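Local coordinates for EGF family domain-containing protein (Toxoplasma gondii, PDB 4Z80), which binds a peptide of the rhoptry neck protein RON2L1 and probably acts as a parasite surface adhesin at the moving junction during host cell invasion, at residues G59-Y64 with P88-A92; I79-T84 with G293-F299. All blocks are in the same frame, centred on the assembly; numbering follows the deposited sequence.

Contact 1 (G59-Y64 with P88-A92); sequences GYSEMY and PYMAA
Y60 lays its CB over one face of the Y89 ring, a CH-pi contact 3.9 Å from the ring centroid to CB, offset toward the rim. The two aromatic planes are nearly parallel, 10° apart, but slid so far that the rings barely overlap. With its CG anti to the backbone carbonyl carbon (chi1 -64°), Y60 turns its ring past Y89, and the carbonyl O of M90 lies in plane at the edge of the Y60 ring; the Y60 hydroxyl bonds beyond the pair, to the backbone N of Q297. The edge of the Y89 ring faces E62, whose carboxylate plane stands 77° to it. One water bridges the two ends, 2.8 Å from E62 OE2 and 2.8 Å from Y89 OH.

On the sheet face carrying S61 and M90, the methyl CE of M90 touches S61 OG at 3.4 Å and also packs on Y64 CB; S61 OG is hydrogen-bonded to D27. M63, bent at chi2 and chi3, brings its CE across M90 CB at 4.0 Å. The backbones are joined by S61 N to M90 O (3.0 Å), M90 N to S61 O (2.8 Å), M63 N to P88 O and A92 N to G59 O. Strands 60-62 and 89-91 thus form a short, two-stranded antiparallel sheet, S61 and M90 being its hydrogen-bonded pair.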
ATOM      1  N   GLY A  59      -6.472  -3.946  -7.193  1.00 11.37           N
ATOM      2  CA  GLY A  59      -7.320  -4.580  -6.198  1.00  9.53           C
ATOM      3  C   GLY A  59      -8.165  -3.579  -5.448  1.00 10.96           C
ATOM      4  O   GLY A  59      -7.639  -2.623  -4.889  1.00 10.25           O
ATOM      5  N   TYR A  60      -9.478  -3.807  -5.450  1.00 10.31           N
ATOM      6  CA  TYR A  60     -10.441  -2.931  -4.794  1.00 12.66           C
ATOM      7  C   TYR A  60     -11.492  -3.732  -4.047  1.00 11.43           C
ATOM      8  O   TYR A  60     -11.908  -4.807  -4.493  1.00 13.31           O
ATOM      9  CB  TYR A  60     -11.192  -2.044  -5.802  1.00 11.10           C
ATOM     10  CG  TYR A  60     -10.373  -1.052  -6.582  1.00 10.51           C
ATOM     11  CD1 TYR A  60      -9.482  -0.197  -5.955  1.00  9.59           C
ATOM     12  CD2 TYR A  60     -10.504  -0.964  -7.953  1.00 11.74           C
ATOM     13  CE1 TYR A  60      -8.729   0.711  -6.680  1.00 11.72           C
ATOM     14  CE2 TYR A  60      -9.761  -0.055  -8.692  1.00 12.58           C
ATOM     15  CZ  TYR A  60      -8.872   0.777  -8.056  1.00 10.70           C
ATOM     16  OH  TYR A  60      -8.128   1.676  -8.784  1.00 11.90           O
ATOM     17  N   SER A  61     -11.966  -3.166  -2.945  1.00 11.35           N
ATOM     18  CA  SER A  61     -13.229  -3.592  -2.363  1.00 12.32           C
ATOM     19  C   SER A  61     -13.944  -2.371  -1.809  1.00 10.85           C
ATOM     20  O   SER A  61     -13.354  -1.300  -1.673  1.00 11.89           O
ATOM     21  CB  SER A  61     -13.018  -4.632  -1.271  1.00 15.33           C
ATOM     22  OG  SER A  61     -12.374  -4.056  -0.153  1.00 15.52           O
ATOM     23  N   GLU A  62     -15.224  -2.520  -1.505  1.00 13.87           N
ATOM     24  CA  GLU A  62     -15.990  -1.403  -0.987  1.00 14.38           C
ATOM     25  C   GLU A  62     -15.414  -0.881   0.317  1.00 13.69           C
ATOM     26  O   GLU A  62     -15.103  -1.650   1.226  1.00 14.35           O
ATOM     27  CB  GLU A  62     -17.444  -1.810  -0.777  1.00 16.51           C
ATOM     28  CG  GLU A  62     -18.243  -1.942  -2.076  1.00 16.59           C
ATOM     29  CD  GLU A  62     -17.919  -3.189  -2.880  1.00 19.18           C
ATOM     30  OE1 GLU A  62     -17.267  -4.116  -2.348  1.00 20.20           O
ATOM     31  OE2 GLU A  62     -18.324  -3.235  -4.062  1.00 21.60           O
ATOM     32  N   MET A  63     -15.272   0.434   0.395  1.00 12.70           N
ATOM     33  CA  MET A  63     -14.829   1.065   1.618  1.00 13.16           C
ATOM     34  C   MET A  63     -15.637   0.525   2.794  1.00 13.33           C
ATOM     35  O   MET A  63     -16.870   0.497   2.768  1.00 14.10           O
ATOM     36  CB  MET A  63     -14.957   2.584   1.521  1.00 15.39           C
ATOM     37  CG  MET A  63     -14.629   3.326   2.823  1.00 15.23           C
ATOM     38  SD  MET A  63     -12.963   3.037   3.460  1.00 15.56           S
ATOM     39  CE  MET A  63     -11.980   4.010   2.313  1.00 15.43           C
ATOM     40  N   TYR A  64     -14.914   0.073   3.811  1.00 13.79           N
ATOM     41  CA  TYR A  64     -15.501  -0.494   5.011  1.00 13.14           C
ATOM     42  C   TYR A  64     -15.120   0.393   6.179  1.00 14.99           C
ATOM     43  O   TYR A  64     -13.932   0.593   6.443  1.00 14.44           O
ATOM     44  CB  TYR A  64     -14.996  -1.917   5.229  1.00 14.32           C
ATOM     45  CG  TYR A  64     -15.480  -2.578   6.493  1.00 14.69           C
ATOM     46  CD1 TYR A  64     -16.738  -3.160   6.551  1.00 17.14           C
ATOM     47  CD2 TYR A  64     -14.669  -2.653   7.613  1.00 16.79           C
ATOM     48  CE1 TYR A  64     -17.184  -3.784   7.701  1.00 18.32           C
ATOM     49  CE2 TYR A  64     -15.105  -3.274   8.774  1.00 18.07           C
ATOM     50  CZ  TYR A  64     -16.361  -3.837   8.807  1.00 16.91           C
ATOM     51  OH  TYR A  64     -16.793  -4.460   9.954  1.00 19.87           O
ATOM     52  N   PRO A  88     -16.970   3.894  -4.359  1.00 14.82           N
ATOM     53  CA  PRO A  88     -16.110   4.216  -3.214  1.00 14.42           C
ATOM     54  C   PRO A  88     -15.341   2.989  -2.744  1.00 14.30           C
ATOM     55  O   PRO A  88     -15.793   2.231  -1.887  1.00 16.46           O
ATOM     56  CB  PRO A  88     -17.095   4.718  -2.157  1.00 17.15           C
ATOM     57  CG  PRO A  88     -18.392   4.161  -2.524  1.00 23.06           C
ATOM     58  CD  PRO A  88     -18.394   3.847  -3.989  1.00 19.85           C
ATOM     59  N   TYR A  89     -14.187   2.794  -3.367  1.00 13.53           N
ATOM     60  CA  TYR A  89     -13.341   1.631  -3.140  1.00 10.64           C
ATOM     61  C   TYR A  89     -12.100   1.943  -2.303  1.00 11.25           C
ATOM     62  O   TYR A  89     -11.427   2.959  -2.517  1.00 14.14           O
ATOM     63  CB  TYR A  89     -12.863   1.059  -4.478  1.00 12.43           C
ATOM     64  CG  TYR A  89     -13.856   0.264  -5.299  1.00 14.46           C
ATOM     65  CD1 TYR A  89     -14.817  -0.540  -4.710  1.00 15.03           C
ATOM     66  CD2 TYR A  89     -13.784   0.289  -6.683  1.00 14.60           C
ATOM     67  CE1 TYR A  89     -15.698  -1.282  -5.488  1.00 18.67           C
ATOM     68  CE2 TYR A  89     -14.651  -0.440  -7.462  1.00 14.84           C
ATOM     69  CZ  TYR A  89     -15.604  -1.221  -6.864  1.00 19.56           C
ATOM     70  OH  TYR A  89     -16.463  -1.948  -7.662  1.00 25.08           O
ATOM     71  N   MET A  90     -11.783   1.039  -1.380  1.00 12.20           N
ATOM     72  CA  MET A  90     -10.457   1.007  -0.767  1.00 10.84           C
ATOM     73  C   MET A  90      -9.566   0.017  -1.517  1.00 12.07           C
ATOM     74  O   MET A  90     -10.055  -0.944  -2.116  1.00 11.55           O
ATOM     75  CB  MET A  90     -10.546   0.639   0.722  1.00 11.98           C
ATOM     76  CG  MET A  90     -11.141  -0.715   1.021  1.00 11.67           C
ATOM     77  SD  MET A  90     -11.392  -0.894   2.808  1.00 14.68           S
ATOM     78  CE  MET A  90     -11.957  -2.588   2.859  1.00 15.58           C
ATOM     79  N   ALA A  91      -8.259   0.262  -1.489  1.00 11.64           N
ATOM     80  CA  ALA A  91      -7.288  -0.672  -2.039  1.00 11.19           C
ATOM     81  C   ALA A  91      -7.336  -1.967  -1.234  1.00 11.77           C
ATOM     82  O   ALA A  91      -7.317  -1.937   0.001  1.00 13.55           O
ATOM     83  CB  ALA A  91      -5.888  -0.073  -2.017  1.00 12.38           C
ATOM     84  N   ALA A  92      -7.400  -3.100  -1.926  1.00 10.87           N
ATOM     85  CA  ALA A  92      -7.641  -4.393  -1.291  1.00 11.66           C
ATOM     86  C   ALA A  92      -6.713  -5.453  -1.850  1.00 10.71           C
ATOM     87  O   ALA A  92      -6.182  -5.310  -2.954  1.00 11.32           O
ATOM     88  CB  ALA A  92      -9.084  -4.814  -1.488  1.00 15.11           C
TER
HETATM   89  O   HOH W   1     -17.266  -4.338  -6.361  1.00 31.11           O

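Contact 2 (I79-T84 with G293-F299); sequences IDTKTT and GYHTQDF
D80 drives its carboxylate into the loop at Y294-T296, and this is the tight part of the contact. OD1 takes the backbone N-H of H295 on its syn side at 3.0 Å, almost straight (173°). OD2 accepts twice: from T296 N through its syn lone pair at 2.9 Å, and from T296 OG1 on the anti side at 2.6 Å. Three protein donors therefore fix the carboxylate's rotation and should stabilise its negative charge in this buried setting. A water beside OD1 also reaches the carbonyl of G293, while the Y294 ring packs obliquely on D80 CB. T84 and T296 meet tip to tip, their hydroxyl oxygens OG1 and OG1 2.7 Å apart; chi1 58° places T84 OG1 between the backbone N and the carbonyl carbon, on the side of T296, and T84 CG2 sits above the centre of the F299 ring, 3.9 Å from the centroid.

The C-terminal end of the helix is more open to solvent: T84 is partly exposed and T83 exposed, and a water joins T84 O to D298 O, lying in plane at the edge of the F299 ring. Around this, T81 OG1 bonds to Y89 O, H295 packs on M90 and A91, and F299 pairs by its backbone with V318, so helix 80-84, strand 89-91 and the loop from strand 289-291 to strand 318-321 all meet one another.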
ATOM      1  N   ILE A  79     -14.126   9.762  -1.636  1.00 16.77           N
ATOM      2  CA  ILE A  79     -13.061   8.775  -1.744  1.00 17.27           C
ATOM      3  C   ILE A  79     -12.531   8.873  -3.170  1.00 16.07           C
ATOM      4  O   ILE A  79     -13.317   8.952  -4.109  1.00 16.34           O
ATOM      5  CB  ILE A  79     -13.559   7.359  -1.432  1.00 15.78           C
ATOM      6  CG1 ILE A  79     -14.325   7.358  -0.100  1.00 22.41           C
ATOM      7  CG2 ILE A  79     -12.377   6.392  -1.388  1.00 19.58           C
ATOM      8  CD1 ILE A  79     -14.858   6.038   0.295  1.00 29.69           C
ATOM      9  N   ASP A  80     -11.210   8.891  -3.336  1.00 15.17           N
ATOM     10  CA  ASP A  80     -10.616   9.208  -4.633  1.00 15.56           C
ATOM     11  C   ASP A  80     -11.083   8.268  -5.746  1.00 14.00           C
ATOM     12  O   ASP A  80     -11.202   8.675  -6.900  1.00 14.68           O
ATOM     13  CB  ASP A  80      -9.082   9.200  -4.539  1.00 15.56           C
ATOM     14  CG  ASP A  80      -8.509   7.843  -4.160  1.00 14.35           C
ATOM     15  OD1 ASP A  80      -8.575   7.450  -2.966  1.00 14.31           O
ATOM     16  OD2 ASP A  80      -7.954   7.186  -5.058  1.00 13.57           O
ATOM     17  N   THR A  81     -11.376   7.024  -5.395  1.00 11.77           N
ATOM     18  CA  THR A  81     -11.836   6.033  -6.371  1.00 11.67           C
ATOM     19  C   THR A  81     -13.252   6.294  -6.913  1.00 12.81           C
ATOM     20  O   THR A  81     -13.619   5.775  -7.970  1.00 13.48           O
ATOM     21  CB  THR A  81     -11.780   4.626  -5.755  1.00 11.02           C
ATOM     22  OG1 THR A  81     -12.293   4.691  -4.418  1.00 12.44           O
ATOM     23  CG2 THR A  81     -10.330   4.131  -5.725  1.00 11.05           C
ATOM     24  N   LYS A  82     -14.055   7.090  -6.217  1.00 12.47           N
ATOM     25  CA  LYS A  82     -15.383   7.412  -6.746  1.00 14.50           C
ATOM     26  C   LYS A  82     -15.249   8.089  -8.106  1.00 18.05           C
ATOM     27  O   LYS A  82     -15.986   7.779  -9.044  1.00 19.64           O
ATOM     28  CB  LYS A  82     -16.162   8.302  -5.786  1.00 16.61           C
ATOM     29  CG  LYS A  82     -16.666   7.549  -4.591  1.00 24.96           C
ATOM     30  CD  LYS A  82     -17.791   8.305  -3.912  1.00 43.91           C
ATOM     31  CE  LYS A  82     -17.403   8.734  -2.526  1.00 28.57           C
ATOM     32  NZ  LYS A  82     -18.625   8.927  -1.680  1.00 44.47           N
ATOM     33  N   THR A  83     -14.278   8.981  -8.215  1.00 14.70           N
ATOM     34  CA  THR A  83     -14.036   9.705  -9.457  1.00 16.64           C
ATOM     35  C   THR A  83     -13.316   8.858 -10.497  1.00 16.06           C
ATOM     36  O   THR A  83     -13.678   8.866 -11.669  1.00 18.63           O
ATOM     37  CB  THR A  83     -13.205  10.971  -9.191  1.00 23.54           C
ATOM     38  OG1 THR A  83     -13.957  11.860  -8.359  1.00 29.90           O
ATOM     39  CG2 THR A  83     -12.836  11.691 -10.496  1.00 25.35           C
ATOM     40  N   THR A  84     -12.292   8.127 -10.073  1.00 12.32           N
ATOM     41  CA  THR A  84     -11.434   7.432 -11.014  1.00 14.53           C
ATOM     42  C   THR A  84     -11.951   6.058 -11.417  1.00 13.68           C
ATOM     43  O   THR A  84     -11.628   5.582 -12.502  1.00 13.63           O
ATOM     44  CB  THR A  84     -10.038   7.251 -10.431  1.00 12.63           C
ATOM     45  OG1 THR A  84     -10.151   6.519  -9.206  1.00 13.07           O
ATOM     46  CG2 THR A  84      -9.368   8.611 -10.174  1.00 13.63           C
ATOM     47  N   GLY A 293      -1.935   8.291  -0.094  1.00 11.19           N
ATOM     48  CA  GLY A 293      -3.159   9.016   0.188  1.00 11.64           C
ATOM     49  C   GLY A 293      -4.343   8.597  -0.668  1.00 11.70           C
ATOM     50  O   GLY A 293      -5.481   8.945  -0.380  1.00 11.88           O
ATOM     51  N   TYR A 294      -4.057   7.837  -1.717  1.00 11.50           N
ATOM     52  CA  TYR A 294      -5.061   7.442  -2.703  1.00 11.64           C
ATOM     53  C   TYR A 294      -5.139   5.927  -2.850  1.00  9.79           C
ATOM     54  O   TYR A 294      -4.108   5.236  -2.841  1.00 11.40           O
ATOM     55  CB  TYR A 294      -4.734   8.052  -4.064  1.00 11.11           C
ATOM     56  CG  TYR A 294      -4.813   9.559  -4.179  1.00 10.30           C
ATOM     57  CD1 TYR A 294      -5.820  10.282  -3.554  1.00 11.74           C
ATOM     58  CD2 TYR A 294      -3.889  10.254  -4.947  1.00 11.75           C
ATOM     59  CE1 TYR A 294      -5.902  11.667  -3.691  1.00 14.18           C
ATOM     60  CE2 TYR A 294      -3.964  11.632  -5.100  1.00 12.37           C
ATOM     61  CZ  TYR A 294      -4.971  12.332  -4.467  1.00 12.77           C
ATOM     62  OH  TYR A 294      -5.049  13.715  -4.609  1.00 13.60           O
ATOM     63  N   HIS A 295      -6.364   5.425  -2.998  1.00 10.24           N
ATOM     64  CA  HIS A 295      -6.628   4.008  -3.234  1.00 10.92           C
ATOM     65  C   HIS A 295      -6.514   3.628  -4.706  1.00 10.76           C
ATOM     66  O   HIS A 295      -6.290   2.463  -5.033  1.00 10.64           O
ATOM     67  CB  HIS A 295      -8.014   3.629  -2.737  1.00  9.88           C
ATOM     68  CG  HIS A 295      -8.192   3.798  -1.264  1.00 10.41           C
ATOM     69  ND1 HIS A 295      -7.723   2.883  -0.348  1.00 11.98           N
ATOM     70  CD2 HIS A 295      -8.787   4.781  -0.551  1.00 13.62           C
ATOM     71  CE1 HIS A 295      -8.026   3.297   0.872  1.00 12.59           C
ATOM     72  NE2 HIS A 295      -8.674   4.443   0.776  1.00 12.23           N
ATOM     73  N   THR A 296      -6.673   4.615  -5.580  1.00  9.71           N
ATOM     74  CA  THR A 296      -6.610   4.391  -7.023  1.00  8.94           C
ATOM     75  C   THR A 296      -5.291   3.727  -7.396  1.00 11.51           C
ATOM     76  O   THR A 296      -4.228   4.147  -6.943  1.00 11.39           O
ATOM     77  CB  THR A 296      -6.753   5.733  -7.792  1.00 10.66           C
ATOM     78  OG1 THR A 296      -8.035   6.316  -7.527  1.00 11.37           O
ATOM     79  CG2 THR A 296      -6.630   5.517  -9.285  1.00 11.69           C
ATOM     80  N   GLN A 297      -5.359   2.696  -8.233  1.00 10.85           N
ATOM     81  CA  GLN A 297      -4.152   2.049  -8.742  1.00 10.23           C
ATOM     82  C   GLN A 297      -3.965   2.206 -10.255  1.00 11.06           C
ATOM     83  O   GLN A 297      -2.857   2.073 -10.756  1.00 12.31           O
ATOM     84  CB  GLN A 297      -4.178   0.572  -8.359  1.00 10.23           C
ATOM     85  CG  GLN A 297      -3.940   0.348  -6.867  1.00 11.04           C
ATOM     86  CD  GLN A 297      -4.701  -0.849  -6.345  1.00  9.36           C
ATOM     87  OE1 GLN A 297      -4.352  -1.991  -6.636  1.00 11.86           O
ATOM     88  NE2 GLN A 297      -5.774  -0.593  -5.608  1.00 10.95           N
ATOM     89  N   ASP A 298      -5.046   2.512 -10.970  1.00 11.79           N
ATOM     90  CA  ASP A 298      -4.999   2.692 -12.426  1.00 10.29           C
ATOM     91  C   ASP A 298      -6.018   3.750 -12.820  1.00 10.87           C
ATOM     92  O   ASP A 298      -7.170   3.679 -12.404  1.00 12.87           O
ATOM     93  CB  ASP A 298      -5.293   1.366 -13.143  1.00 10.73           C
ATOM     94  CG  ASP A 298      -4.950   1.398 -14.627  1.00 15.65           C
ATOM     95  OD1 ASP A 298      -5.704   2.007 -15.410  1.00 16.31           O
ATOM     96  OD2 ASP A 298      -3.941   0.771 -15.017  1.00 15.38           O
ATOM     97  N   PHE A 299      -5.599   4.719 -13.624  1.00  9.76           N
ATOM     98  CA  PHE A 299      -6.508   5.733 -14.153  1.00  9.97           C
ATOM     99  C   PHE A 299      -5.968   6.136 -15.510  1.00 10.91           C
ATOM    100  O   PHE A 299      -4.815   6.540 -15.628  1.00 10.55           O
ATOM    101  CB  PHE A 299      -6.620   6.939 -13.217  1.00 10.53           C
ATOM    102  CG  PHE A 299      -7.682   7.939 -13.622  1.00 11.06           C
ATOM    103  CD1 PHE A 299      -8.978   7.523 -13.872  1.00 10.07           C
ATOM    104  CD2 PHE A 299      -7.390   9.289 -13.727  1.00 10.23           C
ATOM    105  CE1 PHE A 299      -9.958   8.430 -14.232  1.00 12.46           C
ATOM    106  CE2 PHE A 299      -8.369  10.202 -14.087  1.00 10.54           C
ATOM    107  CZ  PHE A 299      -9.655   9.768 -14.343  1.00 11.23           C
TER
HETATM  108  O   HOH W   2      -8.119   8.252  -0.275  1.00 13.73           O
HETATM  109  O   HOH W   3      -9.827   3.659 -13.417  1.00 27.30           O

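From the N terminus, strand 60-62 comes first, then helix 80-84, then strand 89-91, whose pairing in contact 1 closes a loop of 23 residues that carries the helix. Contact 2 closes a far longer one, 208 residues, bringing 293-299 back to that helix. Because the segments alternate along the chain, the two closures cross. Their centres lie about 10 Å apart and they touch directly, among other places through a hydrogen bond from Q297 NE2 to G59 O. Together they tie the two-stranded sheet to the helix inside its own loop and to a loop in the part of the chain that belongs to the apical membrane antigen 1 family.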